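Long-range contacts in endo-pectate lyase (Erwinia chrysanthemi, PDB 3B4N), which cleaves (1->4)-alpha-D-galacturonan by elimination with calcium as cofactor, leaving unsaturated ends, and probably acts within the chains of both polygalacturonate and methylated pectins: residues A[20-26]-A[98-104]; A[248-254]-A[278-284]; A[288-293]-A[332-336]. One frame throughout, in Å; residues are numbered along the deposited sequence.

Contact 1: residues A[20-26]-A[98-104]. With EDO (1,2-ethanediol), chain G.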
loop_
_atom_site.group_PDB
_atom_site.type_symbol
_atom_site.label_atom_id
_atom_site.label_comp_id
_atom_site.label_asym_id
_atom_site.label_seq_id
_atom_site.Cartn_x
_atom_site.Cartn_y
_atom_site.Cartn_z
ATOM N N ALA A 20 4.929 -23.176 -8.002
ATOM C CA ALA A 20 4.555 -21.793 -7.591
ATOM C C ALA A 20 3.382 -21.823 -6.622
ATOM O O ALA A 20 2.672 -22.823 -6.514
ATOM C CB ALA A 20 4.194 -20.963 -8.820
ATOM N N GLN A 21 3.183 -20.717 -5.916
ATOM C CA GLN A 21 2.091 -20.620 -4.961
ATOM C C GLN A 21 1.459 -19.244 -4.983
ATOM O O GLN A 21 2.066 -18.270 -5.430
ATOM C CB GLN A 21 2.590 -20.920 -3.545
ATOM C CG GLN A 21 2.995 -22.367 -3.324
ATOM C CD GLN A 21 3.522 -22.617 -1.923
ATOM O OE1 GLN A 21 4.528 -22.036 -1.514
ATOM N NE2 GLN A 21 2.843 -23.483 -1.181
ATOM N N THR A 22 0.221 -19.184 -4.503
ATOM C CA THR A 22 -0.519 -17.936 -4.422
ATOM C C THR A 22 -1.234 -17.916 -3.077
ATOM O O THR A 22 -1.886 -18.889 -2.708
ATOM C CB THR A 22 -1.581 -17.836 -5.538
ATOM O OG1 THR A 22 -0.942 -17.947 -6.815
ATOM C CG2 THR A 22 -2.327 -16.510 -5.456
ATOM N N THR A 23 -1.085 -16.820 -2.335
ATOM C CA THR A 23 -1.756 -16.667 -1.049
ATOM C C THR A 23 -2.707 -15.486 -1.185
ATOM O O THR A 23 -2.320 -14.399 -1.619
ATOM C CB THR A 23 -0.766 -16.402 0.100
ATOM O OG1 THR A 23 0.070 -17.553 0.286
ATOM C CG2 THR A 23 -1.522 -16.118 1.394
ATOM N N LEU A 24 -3.959 -15.726 -0.818
ATOM C CA LEU A 24 -5.018 -14.739 -0.912
ATOM C C LEU A 24 -5.513 -14.270 0.452
ATOM O O LEU A 24 -5.577 -15.049 1.405
ATOM C CB LEU A 24 -6.189 -15.351 -1.685
ATOM C CG LEU A 24 -7.433 -14.485 -1.918
ATOM C CD1 LEU A 24 -7.052 -13.277 -2.755
ATOM C CD2 LEU A 24 -8.516 -15.298 -2.641
ATOM N N MET A 25 -5.835 -12.984 0.534
ATOM C CA MET A 25 -6.392 -12.394 1.747
ATOM C C MET A 25 -7.582 -11.542 1.345
ATOM O O MET A 25 -7.654 -11.038 0.223
ATOM C CB MET A 25 -5.359 -11.532 2.470
ATOM C CG MET A 25 -4.225 -12.342 3.060
ATOM S SD MET A 25 -2.978 -11.278 3.778
ATOM C CE MET A 25 -3.808 -10.710 5.138
ATOM N N LEU A 26 -8.506 -11.366 2.277
ATOM C CA LEU A 26 -9.719 -10.601 2.038
ATOM C C LEU A 26 -9.931 -9.494 3.063
ATOM O O LEU A 26 -9.609 -9.661 4.237
ATOM C CB LEU A 26 -10.926 -11.548 2.111
ATOM C CG LEU A 26 -12.306 -10.946 2.391
ATOM C CD1 LEU A 26 -12.771 -10.187 1.172
ATOM C CD2 LEU A 26 -13.303 -12.054 2.752
ATOM N N VAL A 98 -2.047 -21.724 -10.820
ATOM C CA VAL A 98 -1.534 -21.592 -9.467
ATOM C C VAL A 98 -2.680 -20.989 -8.663
ATOM O O VAL A 98 -2.842 -19.771 -8.590
ATOM C CB VAL A 98 -0.297 -20.675 -9.452
ATOM C CG1 VAL A 98 0.400 -20.756 -8.110
ATOM C CG2 VAL A 98 0.663 -21.090 -10.571
ATOM N N VAL A 99 -3.477 -21.866 -8.068
ATOM C CA VAL A 99 -4.650 -21.454 -7.318
ATOM C C VAL A 99 -4.386 -21.179 -5.859
ATOM O O VAL A 99 -3.730 -21.955 -5.168
ATOM C CB VAL A 99 -5.754 -22.520 -7.420
ATOM C CG1 VAL A 99 -7.029 -22.016 -6.782
ATOM C CG2 VAL A 99 -6.000 -22.861 -8.887
ATOM N N SER A 100 -4.916 -20.058 -5.393
ATOM C CA SER A 100 -4.762 -19.646 -4.015
ATOM C C SER A 100 -5.654 -20.416 -3.059
ATOM O O SER A 100 -6.515 -21.210 -3.455
ATOM C CB SER A 100 -5.137 -18.172 -3.876
ATOM O OG SER A 100 -6.557 -18.026 -3.984
ATOM N N ASN A 101 -5.413 -20.160 -1.779
ATOM C CA ASN A 101 -6.236 -20.699 -0.715
ATOM C C ASN A 101 -7.547 -19.941 -0.882
ATOM O O ASN A 101 -7.587 -18.881 -1.525
ATOM C CB ASN A 101 -5.657 -20.315 0.643
ATOM C CG ASN A 101 -5.432 -18.814 0.764
ATOM O OD1 ASN A 101 -6.167 -18.091 1.457
ATOM N ND2 ASN A 101 -4.424 -18.339 0.079
ATOM N N ALA A 102 -8.611 -20.466 -0.294
ATOM C CA ALA A 102 -9.895 -19.791 -0.343
ATOM C C ALA A 102 -9.975 -18.798 0.819
ATOM O O ALA A 102 -9.340 -18.994 1.859
ATOM C CB ALA A 102 -11.023 -20.810 -0.207
ATOM N N VAL A 103 -10.721 -17.718 0.618
ATOM C CA VAL A 103 -10.981 -16.758 1.686
ATOM C C VAL A 103 -12.496 -16.597 1.677
ATOM O O VAL A 103 -13.144 -16.835 0.653
ATOM C CB VAL A 103 -10.316 -15.384 1.472
ATOM C CG1 VAL A 103 -8.805 -15.527 1.533
ATOM C CG2 VAL A 103 -10.768 -14.781 0.161
ATOM N N THR A 104 -13.068 -16.197 2.805
ATOM C CA THR A 104 -14.515 -16.074 2.871
ATOM C C THR A 104 -14.980 -14.955 3.783
ATOM O O THR A 104 -14.260 -14.533 4.687
ATOM C CB THR A 104 -15.131 -17.393 3.374
ATOM O OG1 THR A 104 -16.556 -17.283 3.397
ATOM C CG2 THR A 104 -14.641 -17.708 4.784
HETATM C C1 EDO G . 2.997 -16.785 -2.699
HETATM O O1 EDO G . 3.503 -15.338 -2.730
HETATM C C2 EDO G . 3.244 -17.515 -1.372
HETATM O O2 EDO G . 2.467 -16.742 -0.263
HETATM O O HOH W 1 -1.061 -21.834 -4.329
#

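Contact 2: residues A[248-254]-A[278-284]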
loop_
_atom_site.group_PDB
_atom_site.type_symbol
_atom_site.label_atom_id
_atom_site.label_comp_id
_atom_site.label_asym_id
_atom_site.label_seq_id
_atom_site.Cartn_x
_atom_site.Cartn_y
_atom_site.Cartn_z
ATOM N N GLY A 248 -4.661 11.058 3.919
ATOM C CA GLY A 248 -4.009 12.354 3.850
ATOM C C GLY A 248 -3.219 12.393 2.552
ATOM O O GLY A 248 -3.524 13.168 1.648
ATOM N N LYS A 249 -2.185 11.563 2.461
ATOM C CA LYS A 249 -1.390 11.482 1.242
ATOM C C LYS A 249 -0.736 10.117 1.145
ATOM O O LYS A 249 -0.593 9.413 2.142
ATOM C CB LYS A 249 -0.336 12.594 1.179
ATOM C CG LYS A 249 0.627 12.642 2.325
ATOM C CD LYS A 249 1.727 13.692 2.071
ATOM C CE LYS A 249 1.179 15.115 1.977
ATOM N NZ LYS A 249 0.609 15.613 3.266
ATOM N N LEU A 250 -0.360 9.730 -0.067
ATOM C CA LEU A 250 0.269 8.435 -0.273
ATOM C C LEU A 250 1.714 8.406 0.192
ATOM O O LEU A 250 2.125 7.476 0.885
ATOM C CB LEU A 250 0.214 8.057 -1.755
ATOM C CG LEU A 250 0.996 6.810 -2.192
ATOM C CD1 LEU A 250 0.462 5.559 -1.493
ATOM C CD2 LEU A 250 0.897 6.677 -3.703
ATOM N N TRP A 251 2.479 9.433 -0.161
ATOM C CA TRP A 251 3.902 9.457 0.172
ATOM C C TRP A 251 4.393 10.852 0.455
ATOM O O TRP A 251 4.015 11.810 -0.225
ATOM C CB TRP A 251 4.686 8.871 -1.009
ATOM C CG TRP A 251 6.184 8.972 -0.941
ATOM C CD1 TRP A 251 7.054 8.026 -0.459
ATOM C CD2 TRP A 251 6.993 10.016 -1.490
ATOM N NE1 TRP A 251 8.355 8.417 -0.694
ATOM C CE2 TRP A 251 8.345 9.634 -1.327
ATOM C CE3 TRP A 251 6.705 11.238 -2.114
ATOM C CZ2 TRP A 251 9.408 10.429 -1.767
ATOM C CZ3 TRP A 251 7.766 12.029 -2.551
ATOM C CH2 TRP A 251 9.100 11.620 -2.375
ATOM N N ARG A 252 5.235 10.962 1.474
ATOM C CA ARG A 252 5.824 12.240 1.827
ATOM C C ARG A 252 7.307 12.097 2.122
ATOM O O ARG A 252 7.721 11.265 2.937
ATOM C CB ARG A 252 5.134 12.837 3.056
ATOM C CG ARG A 252 5.640 14.230 3.454
ATOM C CD ARG A 252 5.457 15.255 2.326
ATOM N NE ARG A 252 5.518 16.639 2.812
ATOM C CZ ARG A 252 6.542 17.470 2.634
ATOM N NH1 ARG A 252 6.486 18.710 3.120
ATOM N NH2 ARG A 252 7.618 17.078 1.967
ATOM N N SER A 253 8.108 12.885 1.422
ATOM C CA SER A 253 9.536 12.935 1.694
ATOM C C SER A 253 9.534 13.783 2.966
ATOM O O SER A 253 8.962 14.867 2.978
ATOM C CB SER A 253 10.260 13.685 0.587
ATOM O OG SER A 253 11.598 13.953 0.969
ATOM N N CYS A 254 10.151 13.303 4.039
ATOM C CA CYS A 254 10.130 14.052 5.290
ATOM C C CYS A 254 10.374 15.549 5.108
ATOM O O CYS A 254 11.413 15.960 4.603
ATOM C CB CYS A 254 11.155 13.482 6.252
ATOM S SG CYS A 254 10.838 14.034 7.952
ATOM N N ASP A 278 -6.192 13.702 0.295
ATOM C CA ASP A 278 -5.900 15.123 0.169
ATOM C C ASP A 278 -4.925 15.452 -0.955
ATOM O O ASP A 278 -5.091 16.459 -1.643
ATOM C CB ASP A 278 -5.397 15.678 1.502
ATOM C CG ASP A 278 -6.443 15.589 2.597
ATOM O OD1 ASP A 278 -7.625 15.876 2.320
ATOM O OD2 ASP A 278 -6.089 15.239 3.740
ATOM N N SER A 279 -3.911 14.607 -1.131
ATOM C CA SER A 279 -2.913 14.765 -2.186
ATOM C C SER A 279 -2.185 13.438 -2.306
ATOM O O SER A 279 -2.317 12.579 -1.438
ATOM C CB SER A 279 -1.918 15.886 -1.863
ATOM O OG SER A 279 -1.217 15.629 -0.666
ATOM N N ILE A 280 -1.418 13.259 -3.371
ATOM C CA ILE A 280 -0.720 11.999 -3.553
ATOM C C ILE A 280 0.721 12.003 -3.039
ATOM O O ILE A 280 1.065 11.211 -2.159
ATOM C CB ILE A 280 -0.747 11.577 -5.048
ATOM C CG1 ILE A 280 -2.196 11.421 -5.518
ATOM C CG2 ILE A 280 0.004 10.267 -5.242
ATOM C CD1 ILE A 280 -2.976 10.341 -4.787
ATOM N N ALA A 281 1.543 12.913 -3.552
ATOM C CA ALA A 281 2.953 12.967 -3.185
ATOM C C ALA A 281 3.446 14.359 -2.854
ATOM O O ALA A 281 3.002 15.339 -3.446
ATOM C CB ALA A 281 3.782 12.409 -4.325
ATOM N N GLY A 282 4.387 14.420 -1.917
ATOM C CA GLY A 282 4.989 15.680 -1.517
ATOM C C GLY A 282 6.503 15.566 -1.594
ATOM O O GLY A 282 7.115 14.805 -0.835
ATOM N N VAL A 283 7.104 16.318 -2.510
ATOM C CA VAL A 283 8.552 16.308 -2.706
ATOM C C VAL A 283 9.189 17.595 -2.208
ATOM O O VAL A 283 8.592 18.668 -2.303
ATOM C CB VAL A 283 8.933 16.141 -4.215
ATOM C CG1 VAL A 283 8.492 14.776 -4.722
ATOM C CG2 VAL A 283 8.304 17.247 -5.054
ATOM N N ASN A 284 10.391 17.478 -1.651
ATOM C CA ASN A 284 11.128 18.669 -1.213
ATOM C C ASN A 284 12.003 18.976 -2.422
ATOM O O ASN A 284 13.055 18.356 -2.616
ATOM C CB ASN A 284 12.012 18.357 -0.005
ATOM C CG ASN A 284 11.220 17.953 1.201
ATOM O OD1 ASN A 284 10.173 18.534 1.494
ATOM N ND2 ASN A 284 11.718 16.958 1.925
HETATM O O HOH W 2 -2.140 16.194 1.780
HETATM O O HOH W 3 8.764 20.218 3.140
#

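Contact 3: residues A[288-293]-A[332-336]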
loop_
_atom_site.group_PDB
_atom_site.type_symbol
_atom_site.label_atom_id
_atom_site.label_comp_id
_atom_site.label_asym_id
_atom_site.label_seq_id
_atom_site.Cartn_x
_atom_site.Cartn_y
_atom_site.Cartn_z
ATOM N N GLY A 288 16.274 17.961 -4.014
ATOM C CA GLY A 288 16.411 17.119 -5.191
ATOM C C GLY A 288 15.486 15.924 -5.296
ATOM O O GLY A 288 15.722 15.042 -6.123
ATOM N N ASP A 289 14.443 15.886 -4.474
ATOM C CA ASP A 289 13.495 14.770 -4.518
ATOM C C ASP A 289 12.797 14.695 -5.866
ATOM O O ASP A 289 12.507 15.718 -6.486
ATOM C CB ASP A 289 12.388 14.935 -3.485
ATOM C CG ASP A 289 12.883 14.965 -2.062
ATOM O OD1 ASP A 289 14.079 14.691 -1.789
ATOM O OD2 ASP A 289 12.039 15.264 -1.203
ATOM N N VAL A 290 12.495 13.484 -6.313
ATOM C CA VAL A 290 11.770 13.334 -7.567
ATOM C C VAL A 290 10.721 12.245 -7.442
ATOM O O VAL A 290 11.037 11.122 -7.039
ATOM C CB VAL A 290 12.684 12.954 -8.740
ATOM C CG1 VAL A 290 11.848 12.904 -10.033
ATOM C CG2 VAL A 290 13.817 13.968 -8.880
ATOM N N ALA A 291 9.476 12.586 -7.761
ATOM C CA ALA A 291 8.378 11.622 -7.734
ATOM C C ALA A 291 8.056 11.292 -9.183
ATOM O O ALA A 291 7.747 12.178 -9.965
ATOM C CB ALA A 291 7.158 12.218 -7.061
ATOM N N THR A 292 8.143 10.014 -9.536
ATOM C CA THR A 292 7.855 9.552 -10.892
ATOM C C THR A 292 6.588 8.718 -10.756
ATOM O O THR A 292 6.614 7.641 -10.167
ATOM C CB THR A 292 9.039 8.728 -11.420
ATOM O OG1 THR A 292 10.202 9.570 -11.463
ATOM C CG2 THR A 292 8.757 8.198 -12.816
ATOM N N ILE A 293 5.492 9.223 -11.320
ATOM C CA ILE A 293 4.172 8.605 -11.181
ATOM C C ILE A 293 3.397 8.320 -12.466
ATOM O O ILE A 293 3.285 9.183 -13.336
ATOM C CB ILE A 293 3.264 9.526 -10.320
ATOM C CG1 ILE A 293 3.899 9.760 -8.954
ATOM C CG2 ILE A 293 1.869 8.933 -10.170
ATOM C CD1 ILE A 293 3.190 10.821 -8.135
ATOM N N THR A 332 10.964 18.990 -13.049
ATOM C CA THR A 332 12.130 18.213 -12.657
ATOM C C THR A 332 11.831 17.306 -11.467
ATOM O O THR A 332 12.214 16.138 -11.447
ATOM C CB THR A 332 13.295 19.149 -12.262
ATOM O OG1 THR A 332 13.667 19.946 -13.395
ATOM C CG2 THR A 332 14.502 18.347 -11.780
ATOM N N ASN A 333 11.130 17.850 -10.483
ATOM C CA ASN A 333 10.841 17.106 -9.270
ATOM C C ASN A 333 9.519 16.360 -9.250
ATOM O O ASN A 333 9.337 15.440 -8.458
ATOM C CB ASN A 333 10.959 18.064 -8.088
ATOM C CG ASN A 333 12.288 18.781 -8.089
ATOM O OD1 ASN A 333 12.409 19.900 -8.595
ATOM N ND2 ASN A 333 13.308 18.119 -7.563
ATOM N N CYS A 334 8.600 16.753 -10.122
ATOM C CA CYS A 334 7.312 16.083 -10.228
ATOM C C CYS A 334 7.213 15.487 -11.625
ATOM O O CYS A 334 6.684 16.107 -12.556
ATOM C CB CYS A 334 6.167 17.060 -9.993
ATOM S SG CYS A 334 5.826 17.432 -8.245
ATOM N N LYS A 335 7.753 14.282 -11.766
ATOM C CA LYS A 335 7.747 13.579 -13.035
ATOM C C LYS A 335 6.442 12.815 -13.181
ATOM O O LYS A 335 6.404 11.582 -13.139
ATOM C CB LYS A 335 8.941 12.627 -13.121
ATOM C CG LYS A 335 10.291 13.316 -13.322
ATOM C CD LYS A 335 10.422 13.863 -14.735
ATOM C CE LYS A 335 11.795 14.476 -14.978
ATOM N NZ LYS A 335 11.913 15.006 -16.367
ATOM N N VAL A 336 5.366 13.571 -13.318
ATOM C CA VAL A 336 4.044 13.013 -13.511
ATOM C C VAL A 336 3.370 13.851 -14.596
ATOM O O VAL A 336 3.467 15.079 -14.605
ATOM C CB VAL A 336 3.211 13.024 -12.195
ATOM C CG1 VAL A 336 3.017 14.446 -11.699
ATOM C CG2 VAL A 336 1.863 12.356 -12.429
#

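Contact 1: residues A[20-26]-A[98-104]
Thr22 and Val99 are bridged by a water molecule across the gap between two edge strands of different sheets. The water accepts from Thr22 N at 2.9 Å and donates to Val99 O at 2.8 Å. Although the two segments run almost the same way, 18° apart end to end, no direct backbone hydrogen bond links them. Thr22 O instead receives a CA-H...O contact from Ser100 CA, 3.2 Å away. Thr22 OG1 lies 3.2 Å from Val98 O, a bond left unsettled because Thr39 OG1, a weak partner, is also near. Ser100 OG is firmly engaged, donating to Asn101 O at 2.8 Å and bonding to Val88 N.

Further along, contact passes to hydrocarbon. Leu24 crosses Val103 at about a right angle. Its CG, anti to the backbone N (chi1 -180°), is set against both Val103 methyls, 3.9 Å from CG1 and from CG2, and CD2 beyond it comes to 3.6 Å from Val103 CG2. Val103 CG2 also lies 3.8 Å from Leu26 CB. Leu35, Trp37 and Val88 also pack on Leu24.

Strands 22-29 and 97-104 are edges of separate three- and four-stranded antiparallel sheets, an arrangement consistent with a fibronectin type III sandwich. The chemistry implies a seam of side-chain packing, a CA-H...O contact and a bridging water, rather than a continuous sheet.

Contact 2: residues A[248-254]-A[278-284]
Arg252 NH2 donates to Asn284 OD1 over 3.0 Å in a nearly straight bond (165° at the hydrogen). The oxygen lies in the guanidinium plane, whereas NH2 stands above the plane of the amide carbonyl, the two flat groups being turned 62° apart. A bend at chi2 (59°) carries the arginine back across Gly282, its CD 3.9 Å from Gly282 CA. A water between Arg252 NH1 and Asn284 OD1 supplies a second link, and the other end of the amide is fixed by Asn284 ND2 donating to Cys254 O at 2.9 Å.

Backbone bonds follow in parallel register: Trp251 N to Ile280 O, Gly282 N to Trp251 O, and Ser253 N to Gly282 O at 3.1 Å. At the corner where the chain turns, Gly248 O takes the N-H of Ser279 and, weakly, that of Asp278. Another water joins Lys249 NZ to Ser279 OG.

On the face of Trp251 and Ala281 the contact is apolar. Val283 CG1 abuts the edge of the indole, 3.6 Å from Trp251 CZ3, and Ala281 CB lies 3.8 Å from Trp251 CE3, while Trp251 NE1 bonds to His228 and Leu266 packs on both Trp251 and Ala281. Leu250 CD2 meets Ile280 CG2 more loosely, at 4.0 Å.

These are successive coils of the right-handed parallel beta helix. Their chemistry divides by face: indole and methyls fill the interior, Lys249 and Arg252, the latter in cation-pi contact with Phe312, take the other face, and the buried Asn284 amide, held through OD1 and ND2, ties coil to coil at the strand end.

Contact 3: residues A[288-293]-A[332-336]
Ala291 and Cys334 pair in parallel at the tight centre of this contact, where main-chain bonds alternate between strands. Ala291 N donates to Asn333 O at 2.9 Å, Lys335 N to Ala291 O at 2.8 Å, and Ile293 N to Lys335 O at 3.1 Å. The strand axes are 4.7 Å apart and nearly parallel, at 5°. Just ahead of the strand, the side chain of Asn333 prolongs the pattern: ND2 gives a 2.8 Å bond to Asp289 O, which lies in the plane of the amide. On the inner face, Ile293 and Val336 lie side by side, with Val336 CG2 3.8 Å from Ile293 CB.

The opposite face is the solvent side, where Thr292 and Lys335 are exposed. They point the same way, yet only methylene carbons of the lysine meet the hydroxyl, Lys335 CB standing 3.7 Å from Thr292 OG1. Lys335 CG, anti to the carbonyl carbon (chi1 -73°), touches Val290 CG1; the bend at chi2 then turns the rest of the chain away. Lys335 is also the centre of an inverse gamma turn, closed by a weak bond from Val336 N to Cys334 O.

Strand 290-298 lies between strands 264-268 and 334-336, bonded to the first through Val290 and Thr292. Beneath the inner face lie Val283 of strand 276-284 and strand 309-313, to which the Cys334-Cys309 disulfide fastens the C-terminal region.

Contacts 2 and 3 adjoin, their centres 12 Å apart, since strand 276-284 is followed, after a short loop, by strand 290-298. Asp289 OD2 of contact 3 joins them: it is 2.6 Å from Ser253 OG and 2.8 Å from Asn284 N, both probable hydrogen bonds, while Val283 packs on Ala291. Contact 1 belongs to the separate N-terminal sheets, on the opposite side of the chain's centre, with its centre 32 Å from that of contact 2 and 36 Å from that of contact 3. Contact 2 approaches the metals most nearly: Gly248 is about 10 Å from the bound calcium, and the Cys254 side chain about 10 Å from a zinc ion.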